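Local atomic coordinates of pentalenene synthase (PDB entry 6Q4S), a protein that probably converts farnesyl diphosphate, with magnesium, into the bicyclic sesquiterpenol 7-epi-alpha-eudesmol by a 1,10-cyclization. Residues Arg179-His184 with Asp217-Met222. Numbering follows the deposited sequence.
Sequences RTVGIH and DTIGFM
V181 meets G220 and I219 of helix 206-228. Its CG2 rests on the bare backbone of that helix, 3.6 Å from G220 CA. CG2 stands anti to the backbone N, with CG1 at chi1 73°, and is the branch turned onto G220. G220 has no side chain on the face turned to V181, where one would run up against V181 CB. The CA atoms of V181 and G220 are 5.5 Å apart. V181 CG2 also reaches I219 CG2 at 4.2 Å. R177, a likely substrate-binding residue, ties the two segments together: NH1 bonds to T180 OG1, and NH2 makes a weak hydrogen bond to G220 O. The spacing of R177, T180 and V181 is consistent with the diphosphate sensor, linker and effector (through its carbonyl) of the class I terpene synthase triad. G182 then turns the chain between helix 170-180 and helix 183-194 with positive phi (76°), a conformation that favours glycine. I183 follows, and its side chain slants across that of I219. Its CD1 lies 3.8 Å from I219 CD1. That same I219 methyl also touches I183 CG1 at 3.9 Å and I183 CG2 at 4.1 Å. An alanine in place of I183 would probably open a gap beside I219 CD1 and set that end freer to turn. The side-chain contacts are apolar, and three of the four touching residues are buried. Helix 288-313 adds W304 against I183 and I305 against I219, while helix 136-161 packs on T180.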
ATOM      1  N   ARG A 179     -12.330  -7.818  -6.780  1.00 32.88           N
ATOM      2  CA  ARG A 179     -11.539  -7.468  -5.611  1.00 32.20           C
ATOM      3  C   ARG A 179     -11.198  -8.687  -4.739  1.00 34.60           C
ATOM      4  O   ARG A 179     -10.086  -8.812  -4.288  1.00 32.77           O
ATOM      5  CB  ARG A 179     -12.224  -6.401  -4.781  1.00 30.52           C
ATOM      6  CG  ARG A 179     -12.617  -5.111  -5.566  1.00 33.16           C
ATOM      7  CD  ARG A 179     -13.541  -4.215  -4.742  1.00 30.24           C
ATOM      8  NE  ARG A 179     -13.002  -3.877  -3.424  1.00 27.03           N
ATOM      9  CZ  ARG A 179     -13.719  -3.681  -2.332  1.00 32.92           C
ATOM     10  NH1 ARG A 179     -15.050  -3.818  -2.348  1.00 31.61           N
ATOM     11  NH2 ARG A 179     -13.125  -3.459  -1.169  1.00 32.08           N
ATOM     12  N   THR A 180     -12.171  -9.540  -4.458  1.00 31.39           N
ATOM     13  CA  THR A 180     -12.012 -10.630  -3.518  1.00 29.63           C
ATOM     14  C   THR A 180     -11.158 -11.770  -4.104  1.00 29.81           C
ATOM     15  O   THR A 180     -10.653 -12.599  -3.352  1.00 29.51           O
ATOM     16  CB  THR A 180     -13.382 -11.239  -3.051  1.00 29.45           C
ATOM     17  OG1 THR A 180     -14.108 -11.739  -4.171  1.00 31.21           O
ATOM     18  CG2 THR A 180     -14.255 -10.166  -2.330  1.00 33.02           C
ATOM     19  N   VAL A 181     -11.067 -11.862  -5.418  1.00 29.54           N
ATOM     20  CA  VAL A 181     -10.368 -13.025  -5.997  1.00 32.47           C
ATOM     21  C   VAL A 181      -8.830 -12.941  -5.795  1.00 33.23           C
ATOM     22  O   VAL A 181      -8.188 -13.965  -5.762  1.00 32.92           O
ATOM     23  CB  VAL A 181     -10.720 -13.232  -7.462  1.00 26.21           C
ATOM     24  CG1 VAL A 181     -10.094 -12.198  -8.349  1.00 31.02           C
ATOM     25  CG2 VAL A 181     -10.312 -14.616  -7.952  1.00 30.74           C
ATOM     26  N   GLY A 182      -8.275 -11.743  -5.634  1.00 31.49           N
ATOM     27  CA  GLY A 182      -6.877 -11.640  -5.126  1.00 33.00           C
ATOM     28  C   GLY A 182      -5.796 -11.993  -6.175  1.00 33.86           C
ATOM     29  O   GLY A 182      -4.683 -12.507  -5.856  1.00 31.90           O
ATOM     30  N   ILE A 183      -6.089 -11.669  -7.414  1.00 30.13           N
ATOM     31  CA  ILE A 183      -5.258 -12.072  -8.510  1.00 30.21           C
ATOM     32  C   ILE A 183      -4.229 -10.994  -8.857  1.00 30.11           C
ATOM     33  O   ILE A 183      -3.212 -11.280  -9.479  1.00 28.07           O
ATOM     34  CB  ILE A 183      -6.157 -12.388  -9.728  1.00 30.43           C
ATOM     35  CG1 ILE A 183      -6.766 -13.772  -9.564  1.00 33.05           C
ATOM     36  CG2 ILE A 183      -5.409 -12.340 -11.026  1.00 30.55           C
ATOM     37  CD1 ILE A 183      -5.759 -14.919  -9.371  1.00 34.89           C
ATOM     38  N   HIS A 184      -4.493  -9.729  -8.525  1.00 28.53           N
ATOM     39  CA  HIS A 184      -3.507  -8.707  -8.810  1.00 27.30           C
ATOM     40  C   HIS A 184      -2.164  -9.018  -8.090  1.00 29.21           C
ATOM     41  O   HIS A 184      -1.092  -8.932  -8.714  1.00 28.70           O
ATOM     42  CB  HIS A 184      -4.033  -7.311  -8.423  1.00 29.33           C
ATOM     43  CG  HIS A 184      -5.104  -6.822  -9.361  1.00 31.62           C
ATOM     44  ND1 HIS A 184      -6.406  -7.281  -9.326  1.00 35.01           N
ATOM     45  CD2 HIS A 184      -5.047  -5.933 -10.379  1.00 31.52           C
ATOM     46  CE1 HIS A 184      -7.094  -6.692 -10.296  1.00 32.98           C
ATOM     47  NE2 HIS A 184      -6.290  -5.864 -10.937  1.00 34.24           N
ATOM     48  N   ASP A 217     -11.181 -11.066 -13.381  1.00 33.85           N
ATOM     49  CA  ASP A 217     -12.619 -11.441 -13.688  1.00 35.06           C
ATOM     50  C   ASP A 217     -12.718 -12.897 -14.104  1.00 31.92           C
ATOM     51  O   ASP A 217     -13.497 -13.663 -13.540  1.00 34.93           O
ATOM     52  CB  ASP A 217     -13.206 -10.585 -14.799  1.00 37.03           C
ATOM     53  CG  ASP A 217     -13.347  -9.130 -14.401  1.00 42.50           C
ATOM     54  OD1 ASP A 217     -13.341  -8.806 -13.172  1.00 42.64           O
ATOM     55  OD2 ASP A 217     -13.424  -8.302 -15.324  1.00 44.04           O
ATOM     56  N   THR A 218     -11.887 -13.262 -15.072  1.00 32.62           N
ATOM     57  CA  THR A 218     -11.915 -14.558 -15.677  1.00 31.67           C
ATOM     58  C   THR A 218     -11.725 -15.559 -14.643  1.00 30.04           C
ATOM     59  O   THR A 218     -12.486 -16.490 -14.536  1.00 37.34           O
ATOM     60  CB  THR A 218     -10.811 -14.676 -16.725  1.00 33.63           C
ATOM     61  OG1 THR A 218     -11.015 -13.702 -17.734  1.00 35.43           O
ATOM     62  CG2 THR A 218     -10.766 -16.054 -17.362  1.00 38.84           C
ATOM     63  N   ILE A 219     -10.705 -15.395 -13.820  1.00 32.77           N
ATOM     64  CA  ILE A 219     -10.423 -16.405 -12.798  1.00 30.23           C
ATOM     65  C   ILE A 219     -11.489 -16.450 -11.732  1.00 31.38           C
ATOM     66  O   ILE A 219     -11.860 -17.526 -11.309  1.00 30.60           O
ATOM     67  CB  ILE A 219      -9.019 -16.212 -12.163  1.00 30.74           C
ATOM     68  CG1 ILE A 219      -7.972 -16.486 -13.206  1.00 34.46           C
ATOM     69  CG2 ILE A 219      -8.841 -17.137 -10.940  1.00 30.39           C
ATOM     70  CD1 ILE A 219      -6.647 -15.798 -12.907  1.00 37.74           C
ATOM     71  N   GLY A 220     -12.010 -15.294 -11.308  1.00 31.28           N
ATOM     72  CA  GLY A 220     -13.057 -15.317 -10.235  1.00 31.31           C
ATOM     73  C   GLY A 220     -14.331 -16.001 -10.738  1.00 30.30           C
ATOM     74  O   GLY A 220     -14.973 -16.769 -10.010  1.00 31.41           O
ATOM     75  N   PHE A 221     -14.668 -15.732 -11.989  1.00 30.10           N
ATOM     76  CA  PHE A 221     -15.895 -16.332 -12.596  1.00 32.22           C
ATOM     77  C   PHE A 221     -15.719 -17.851 -12.838  1.00 32.60           C
ATOM     78  O   PHE A 221     -16.636 -18.628 -12.578  1.00 32.32           O
ATOM     79  CB  PHE A 221     -16.229 -15.650 -13.894  1.00 31.49           C
ATOM     80  CG  PHE A 221     -16.683 -14.194 -13.762  1.00 32.86           C
ATOM     81  CD1 PHE A 221     -17.050 -13.602 -12.556  1.00 35.10           C
ATOM     82  CD2 PHE A 221     -16.715 -13.420 -14.897  1.00 37.97           C
ATOM     83  CE1 PHE A 221     -17.419 -12.237 -12.494  1.00 36.87           C
ATOM     84  CE2 PHE A 221     -17.082 -12.071 -14.846  1.00 38.90           C
ATOM     85  CZ  PHE A 221     -17.442 -11.491 -13.670  1.00 37.62           C
ATOM     86  N   MET A 222     -14.521 -18.297 -13.280  1.00 33.77           N
ATOM     87  CA  MET A 222     -14.256 -19.754 -13.391  1.00 32.94           C
ATOM     88  C   MET A 222     -14.319 -20.429 -12.061  1.00 33.84           C
ATOM     89  O   MET A 222     -14.913 -21.507 -11.904  1.00 32.90           O
ATOM     90  CB  MET A 222     -12.872 -20.026 -14.045  1.00 37.12           C
ATOM     91  CG  MET A 222     -12.811 -19.579 -15.499  1.00 42.41           C
ATOM     92  SD  MET A 222     -11.353 -19.995 -16.553  1.00 47.57           S
ATOM     93  CE  MET A 222     -11.183 -21.596 -15.918  1.00 46.63           C
TER